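Local coordinates for LIM domain only protein 7 (Homo sapiens, PDB 2EAQ) that is a multidomain protein whose PDZ domain, the part crystallised here, probably binds the C-terminal tails of partner proteins, at residues 17-30 and 68-81. Residues are numbered along the deposited sequence; the frame is centred on the assembly and turned at random.
Sequences LDFGFTIKWDIPGI and WEEAMAKAQETGHL. With NI (nickel (II) ion), chain B.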
loop_
_atom_site.group_PDB
_atom_site.type_symbol
_atom_site.label_atom_id
_atom_site.label_comp_id
_atom_site.label_asym_id
_atom_site.label_seq_id
_atom_site.Cartn_x
_atom_site.Cartn_y
_atom_site.Cartn_z
ATOM N N LEU A 17 -3.501 4.238 14.391
ATOM C CA LEU A 17 -2.997 5.052 13.290
ATOM C C LEU A 17 -2.829 4.177 12.046
ATOM O O LEU A 17 -2.543 2.979 12.181
ATOM C CB LEU A 17 -1.639 5.623 13.667
ATOM C CG LEU A 17 -1.515 6.442 14.957
ATOM C CD1 LEU A 17 -0.083 6.928 15.104
ATOM C CD2 LEU A 17 -2.477 7.611 14.881
ATOM N N ASP A 18 -3.007 4.746 10.861
ATOM C CA ASP A 18 -2.768 3.966 9.638
ATOM C C ASP A 18 -1.258 3.932 9.362
ATOM O O ASP A 18 -0.456 4.487 10.093
ATOM C CB ASP A 18 -3.503 4.519 8.431
ATOM C CG ASP A 18 -3.176 5.960 8.169
ATOM O OD1 ASP A 18 -1.995 6.328 7.997
ATOM O OD2 ASP A 18 -4.137 6.789 8.148
ATOM N N PHE A 19 -0.890 3.250 8.293
ATOM C CA PHE A 19 0.522 3.058 7.963
ATOM C C PHE A 19 1.270 4.280 7.482
ATOM O O PHE A 19 2.493 4.252 7.421
ATOM C CB PHE A 19 0.687 1.956 6.921
ATOM C CG PHE A 19 0.404 0.565 7.428
ATOM C CD1 PHE A 19 1.397 -0.196 8.029
ATOM C CD2 PHE A 19 -0.858 0.005 7.279
ATOM C CE1 PHE A 19 1.149 -1.504 8.459
ATOM C CE2 PHE A 19 -1.134 -1.329 7.728
ATOM C CZ PHE A 19 -0.108 -2.072 8.317
ATOM N N GLY A 20 0.559 5.360 7.190
ATOM C CA GLY A 20 1.290 6.554 6.779
ATOM C C GLY A 20 1.220 6.887 5.327
ATOM O O GLY A 20 1.932 7.779 4.908
ATOM N N PHE A 21 0.357 6.235 4.532
ATOM C CA PHE A 21 0.277 6.637 3.134
ATOM C C PHE A 21 -1.222 6.689 2.766
ATOM O O PHE A 21 -2.070 6.116 3.457
ATOM C CB PHE A 21 1.030 5.617 2.242
ATOM C CG PHE A 21 0.391 4.288 2.137
ATOM C CD1 PHE A 21 -0.446 3.996 1.084
ATOM C CD2 PHE A 21 0.633 3.289 3.101
ATOM C CE1 PHE A 21 -1.036 2.725 1.016
ATOM C CE2 PHE A 21 0.035 2.041 3.021
ATOM C CZ PHE A 21 -0.791 1.785 1.984
ATOM N N THR A 22 -1.523 7.440 1.712
ATOM C CA THR A 22 -2.901 7.479 1.158
ATOM C C THR A 22 -2.789 7.005 -0.287
ATOM O O THR A 22 -1.711 7.063 -0.914
ATOM C CB THR A 22 -3.522 8.854 1.175
ATOM O OG1 THR A 22 -2.742 9.756 0.402
ATOM C CG2 THR A 22 -3.619 9.368 2.639
ATOM N N ILE A 23 -3.915 6.554 -0.835
ATOM C CA ILE A 23 -3.966 6.026 -2.188
ATOM C C ILE A 23 -4.645 6.981 -3.139
ATOM O O ILE A 23 -5.626 7.685 -2.751
ATOM C CB ILE A 23 -4.732 4.701 -2.163
ATOM C CG1 ILE A 23 -3.916 3.659 -1.370
ATOM C CG2 ILE A 23 -4.965 4.161 -3.615
ATOM C CD1 ILE A 23 -4.499 2.250 -1.322
ATOM N N LYS A 24 -4.063 7.068 -4.328
ATOM C CA LYS A 24 -4.624 7.792 -5.462
ATOM C C LYS A 24 -5.293 6.753 -6.329
ATOM O O LYS A 24 -4.650 5.844 -6.901
ATOM C CB LYS A 24 -3.547 8.482 -6.295
ATOM C CG LYS A 24 -4.199 9.228 -7.483
ATOM C CD LYS A 24 -3.221 10.179 -8.138
ATOM C CE LYS A 24 -2.552 9.450 -9.284
ATOM N NZ LYS A 24 -2.174 10.392 -10.428
ATOM N N TRP A 25 -6.631 6.844 -6.400
ATOM C CA TRP A 25 -7.388 5.988 -7.298
ATOM C C TRP A 25 -7.321 6.615 -8.676
ATOM O O TRP A 25 -7.770 7.768 -8.886
ATOM C CB TRP A 25 -8.820 5.924 -6.792
ATOM C CG TRP A 25 -8.896 5.116 -5.522
ATOM C CD1 TRP A 25 -8.475 5.520 -4.279
ATOM C CD2 TRP A 25 -9.328 3.776 -5.395
ATOM N NE1 TRP A 25 -8.619 4.489 -3.375
ATOM C CE2 TRP A 25 -9.139 3.401 -4.026
ATOM C CE3 TRP A 25 -9.862 2.821 -6.308
ATOM C CZ2 TRP A 25 -9.465 2.143 -3.538
ATOM C CZ3 TRP A 25 -10.190 1.563 -5.804
ATOM C CH2 TRP A 25 -9.991 1.236 -4.434
ATOM N N ASP A 26 -6.759 5.904 -9.646
ATOM C CA ASP A 26 -6.697 6.385 -11.018
ATOM C C ASP A 26 -6.967 5.141 -11.858
ATOM O O ASP A 26 -6.094 4.626 -12.605
ATOM C CB ASP A 26 -5.339 6.982 -11.344
ATOM C CG ASP A 26 -5.449 7.968 -12.498
ATOM O OD1 ASP A 26 -6.560 8.054 -13.021
ATOM O OD2 ASP A 26 -4.435 8.586 -12.802
ATOM N N ILE A 27 -8.206 4.704 -11.810
ATOM C CA ILE A 27 -8.649 3.466 -12.461
ATOM C C ILE A 27 -8.146 3.455 -13.917
ATOM O O ILE A 27 -8.320 4.422 -14.612
ATOM C CB ILE A 27 -10.204 3.400 -12.353
ATOM C CG1 ILE A 27 -10.619 3.134 -10.888
ATOM C CG2 ILE A 27 -10.754 2.340 -13.284
ATOM C CD1 ILE A 27 -9.967 1.886 -10.212
ATOM N N PRO A 28 -7.696 2.292 -14.424
ATOM C CA PRO A 28 -7.680 0.997 -13.730
ATOM C C PRO A 28 -6.608 0.701 -12.686
ATOM O O PRO A 28 -6.564 -0.442 -12.176
ATOM C CB PRO A 28 -7.676 -0.015 -14.895
ATOM C CG PRO A 28 -6.757 0.695 -15.883
ATOM C CD PRO A 28 -7.252 2.137 -15.849
ATOM N N GLY A 29 -5.801 1.717 -12.362
ATOM C CA GLY A 29 -4.797 1.471 -11.318
ATOM C C GLY A 29 -5.017 2.226 -10.036
ATOM O O GLY A 29 -5.834 3.147 -9.953
ATOM N N ILE A 30 -4.299 1.824 -9.009
ATOM C CA ILE A 30 -4.213 2.586 -7.733
ATOM C C ILE A 30 -2.735 2.880 -7.508
ATOM O O ILE A 30 -1.863 2.050 -7.831
ATOM C CB ILE A 30 -4.820 1.864 -6.526
ATOM C CG1 ILE A 30 -4.398 0.412 -6.494
ATOM C CG2 ILE A 30 -6.358 1.959 -6.554
ATOM C CD1 ILE A 30 -4.648 -0.226 -5.100
ATOM N N TRP A 68 -10.572 -5.132 -1.941
ATOM C CA TRP A 68 -9.364 -4.353 -1.701
ATOM C C TRP A 68 -9.434 -3.591 -0.386
ATOM O O TRP A 68 -8.509 -3.635 0.483
ATOM C CB TRP A 68 -9.173 -3.370 -2.839
ATOM C CG TRP A 68 -7.935 -2.534 -2.538
ATOM C CD1 TRP A 68 -7.876 -1.278 -1.999
ATOM C CD2 TRP A 68 -6.610 -2.985 -2.695
ATOM N NE1 TRP A 68 -6.569 -0.926 -1.801
ATOM C CE2 TRP A 68 -5.763 -1.959 -2.218
ATOM C CE3 TRP A 68 -6.036 -4.168 -3.209
ATOM C CZ2 TRP A 68 -4.364 -2.069 -2.230
ATOM C CZ3 TRP A 68 -4.645 -4.264 -3.223
ATOM C CH2 TRP A 68 -3.827 -3.232 -2.741
ATOM N N GLU A 69 -10.544 -2.894 -0.197
ATOM C CA GLU A 69 -10.719 -2.157 0.988
ATOM C C GLU A 69 -10.718 -3.052 2.205
ATOM O O GLU A 69 -10.139 -2.696 3.251
ATOM C CB GLU A 69 -11.975 -1.310 0.875
ATOM C CG GLU A 69 -11.724 -0.193 -0.207
ATOM C CD GLU A 69 -12.899 0.798 -0.339
ATOM O OE1 GLU A 69 -12.632 2.009 -0.229
ATOM O OE2 GLU A 69 -14.057 0.344 -0.539
ATOM N N GLU A 70 -11.325 -4.225 2.106
ATOM C CA GLU A 70 -11.296 -5.171 3.229
ATOM C C GLU A 70 -9.876 -5.649 3.497
ATOM O O GLU A 70 -9.498 -5.796 4.659
ATOM C CB GLU A 70 -12.243 -6.353 2.955
ATOM C CG GLU A 70 -13.691 -5.873 3.038
ATOM C CD GLU A 70 -14.758 -6.873 2.596
ATOM O OE1 GLU A 70 -14.489 -7.915 1.954
ATOM O OE2 GLU A 70 -15.950 -6.562 2.855
ATOM N N ALA A 71 -9.065 -5.879 2.463
ATOM C CA ALA A 71 -7.660 -6.274 2.697
ATOM C C ALA A 71 -6.835 -5.177 3.356
ATOM O O ALA A 71 -6.006 -5.450 4.249
ATOM C CB ALA A 71 -7.033 -6.639 1.398
ATOM N N MET A 72 -7.103 -3.929 3.006
ATOM C CA MET A 72 -6.421 -2.813 3.630
ATOM C C MET A 72 -6.787 -2.725 5.101
ATOM O O MET A 72 -5.922 -2.559 5.986
ATOM C CB MET A 72 -6.843 -1.530 2.934
ATOM C CG MET A 72 -6.105 -1.356 1.663
ATOM S SD MET A 72 -4.324 -0.673 1.748
ATOM C CE MET A 72 -3.861 -0.997 2.791
ATOM N N ALA A 73 -8.071 -2.917 5.444
ATOM C CA ALA A 73 -8.472 -2.834 6.855
ATOM C C ALA A 73 -7.871 -3.987 7.641
ATOM O O ALA A 73 -7.482 -3.837 8.799
ATOM C CB ALA A 73 -10.050 -2.887 6.978
ATOM N N LYS A 74 -7.821 -5.146 7.028
ATOM C CA LYS A 74 -7.225 -6.304 7.678
ATOM C C LYS A 74 -5.722 -6.089 7.941
ATOM O O LYS A 74 -5.224 -6.446 8.997
ATOM C CB LYS A 74 -7.483 -7.522 6.796
ATOM C CG LYS A 74 -6.923 -8.813 7.411
ATOM C CD LYS A 74 -7.363 -10.001 6.571
ATOM C CE LYS A 74 -6.804 -11.300 7.110
ATOM N NZ LYS A 74 -6.996 -12.380 6.108
ATOM N N ALA A 75 -4.999 -5.477 7.008
ATOM C CA ALA A 75 -3.579 -5.239 7.235
ATOM C C ALA A 75 -3.430 -4.291 8.404
ATOM O O ALA A 75 -2.452 -4.403 9.121
ATOM C CB ALA A 75 -2.948 -4.622 5.936
ATOM N N GLN A 76 -4.373 -3.363 8.610
ATOM C CA GLN A 76 -4.284 -2.460 9.762
ATOM C C GLN A 76 -4.471 -3.269 11.022
ATOM O O GLN A 76 -3.869 -2.984 12.059
ATOM C CB GLN A 76 -5.367 -1.405 9.741
ATOM C CG GLN A 76 -5.055 -0.369 10.756
ATOM C CD GLN A 76 -4.903 0.905 10.056
ATOM O OE1 GLN A 76 -5.840 1.674 9.964
ATOM N NE2 GLN A 76 -3.746 1.118 9.477
ATOM N N GLU A 77 -5.334 -4.266 10.972
ATOM C CA GLU A 77 -5.527 -5.109 12.133
ATOM C C GLU A 77 -4.286 -5.939 12.456
ATOM O O GLU A 77 -3.871 -6.018 13.625
ATOM C CB GLU A 77 -6.711 -6.076 11.944
ATOM C CG GLU A 77 -7.056 -6.655 13.302
ATOM C CD GLU A 77 -8.501 -7.165 13.470
ATOM O OE1 GLU A 77 -8.725 -7.934 14.441
ATOM O OE2 GLU A 77 -9.376 -6.796 12.653
ATOM N N THR A 78 -3.606 -6.518 11.466
ATOM C CA THR A 78 -2.434 -7.397 11.743
ATOM C C THR A 78 -1.150 -6.555 11.933
ATOM O O THR A 78 -0.166 -7.040 12.565
ATOM C CB THR A 78 -2.147 -8.375 10.587
ATOM O OG1 THR A 78 -1.751 -7.631 9.428
ATOM C CG2 THR A 78 -3.369 -9.202 10.241
ATOM N N GLY A 79 -1.119 -5.352 11.346
ATOM C CA GLY A 79 0.093 -4.552 11.398
ATOM C C GLY A 79 1.134 -4.917 10.366
ATOM O O GLY A 79 2.269 -4.404 10.409
ATOM N N HIS A 80 0.815 -5.819 9.456
ATOM C CA HIS A 80 1.779 -6.236 8.434
ATOM C C HIS A 80 1.250 -5.963 7.051
ATOM O O HIS A 80 0.103 -6.325 6.686
ATOM C CB HIS A 80 2.084 -7.753 8.503
ATOM C CG HIS A 80 2.546 -8.239 9.831
ATOM N ND1 HIS A 80 3.738 -7.835 10.401
ATOM C CD2 HIS A 80 1.968 -9.082 10.705
ATOM C CE1 HIS A 80 3.858 -8.394 11.593
ATOM N NE2 HIS A 80 2.791 -9.150 11.801
ATOM N N LEU A 81 2.051 -5.269 6.282
ATOM C CA LEU A 81 1.665 -4.938 4.939
ATOM C C LEU A 81 2.838 -5.185 3.993
ATOM O O LEU A 81 3.781 -4.407 3.994
ATOM C CB LEU A 81 1.235 -3.474 4.993
ATOM C CG LEU A 81 0.581 -2.857 3.800
ATOM C CD1 LEU A 81 -0.693 -3.594 3.395
ATOM C CD2 LEU A 81 0.293 -1.399 4.211
HETATM NI NI NI B . 2.183 -10.407 13.495
HETATM O O HOH W 1 0.374 -9.382 13.499
HETATM O O HOH W 2 1.356 -11.902 12.344
#
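F19 drives its ring into the junction between helix 68-78 and strand 80-81, where the packing is tight. L81 CD2 lies over one ring face, 3.7 Å from the centroid and 17° off the normal, a CH-pi contact. Around the rim, near the ring plane, come backbone atoms: F19 CZ is 3.4 Å from A75 O, and F19 CE1 is 3.7 Å from G79 O. The carbonyl of A75 also accepts the last helical hydrogen bond from G79 N, and G79, with positive phi, lets the chain turn into the strand. L81 CD2 serves a second aromatic as well, meeting the ring edge of F21 at CE2, 3.6 Å away. Beside F19, the bent chain of Q76 presses its amide tightly on the D18 backbone, Q76 NE2 lying 3.0 Å from D18 CA, with no hydrogen bond to it. D18 itself turns its carboxylate away, its OD1 accepting from G20 N in an Asx turn that shapes the loop.

At the other end, W68 holds CG anti to its backbone N (chi1 178°), which carries the indole toward strands 21-26 and 29-30; I30 CD1 thus lies over one face, 3.4 Å from W68 CZ2, and I23 CD1 at the edge. F60 adds an edge-to-face ring contact.

Between these two clusters the contact is looser: I23 CD1 and M72 SD are 4.2 Å apart. At the solvent edge the exposed indole of W25 meets W68 obliquely. On the far side, H80 NE2 binds a nickel ion while its ND1 bonds to N10.

Strand 21-26 and helix 68-78 run antiparallel (173°) with axes 12.8 Å apart. D18-F21 corresponds by position to the GLGF loop, which in relatives receives the peptide carboxylate and probably does so here, at one end of the strand-helix groove in which PDZ domains take up a C-terminal peptide.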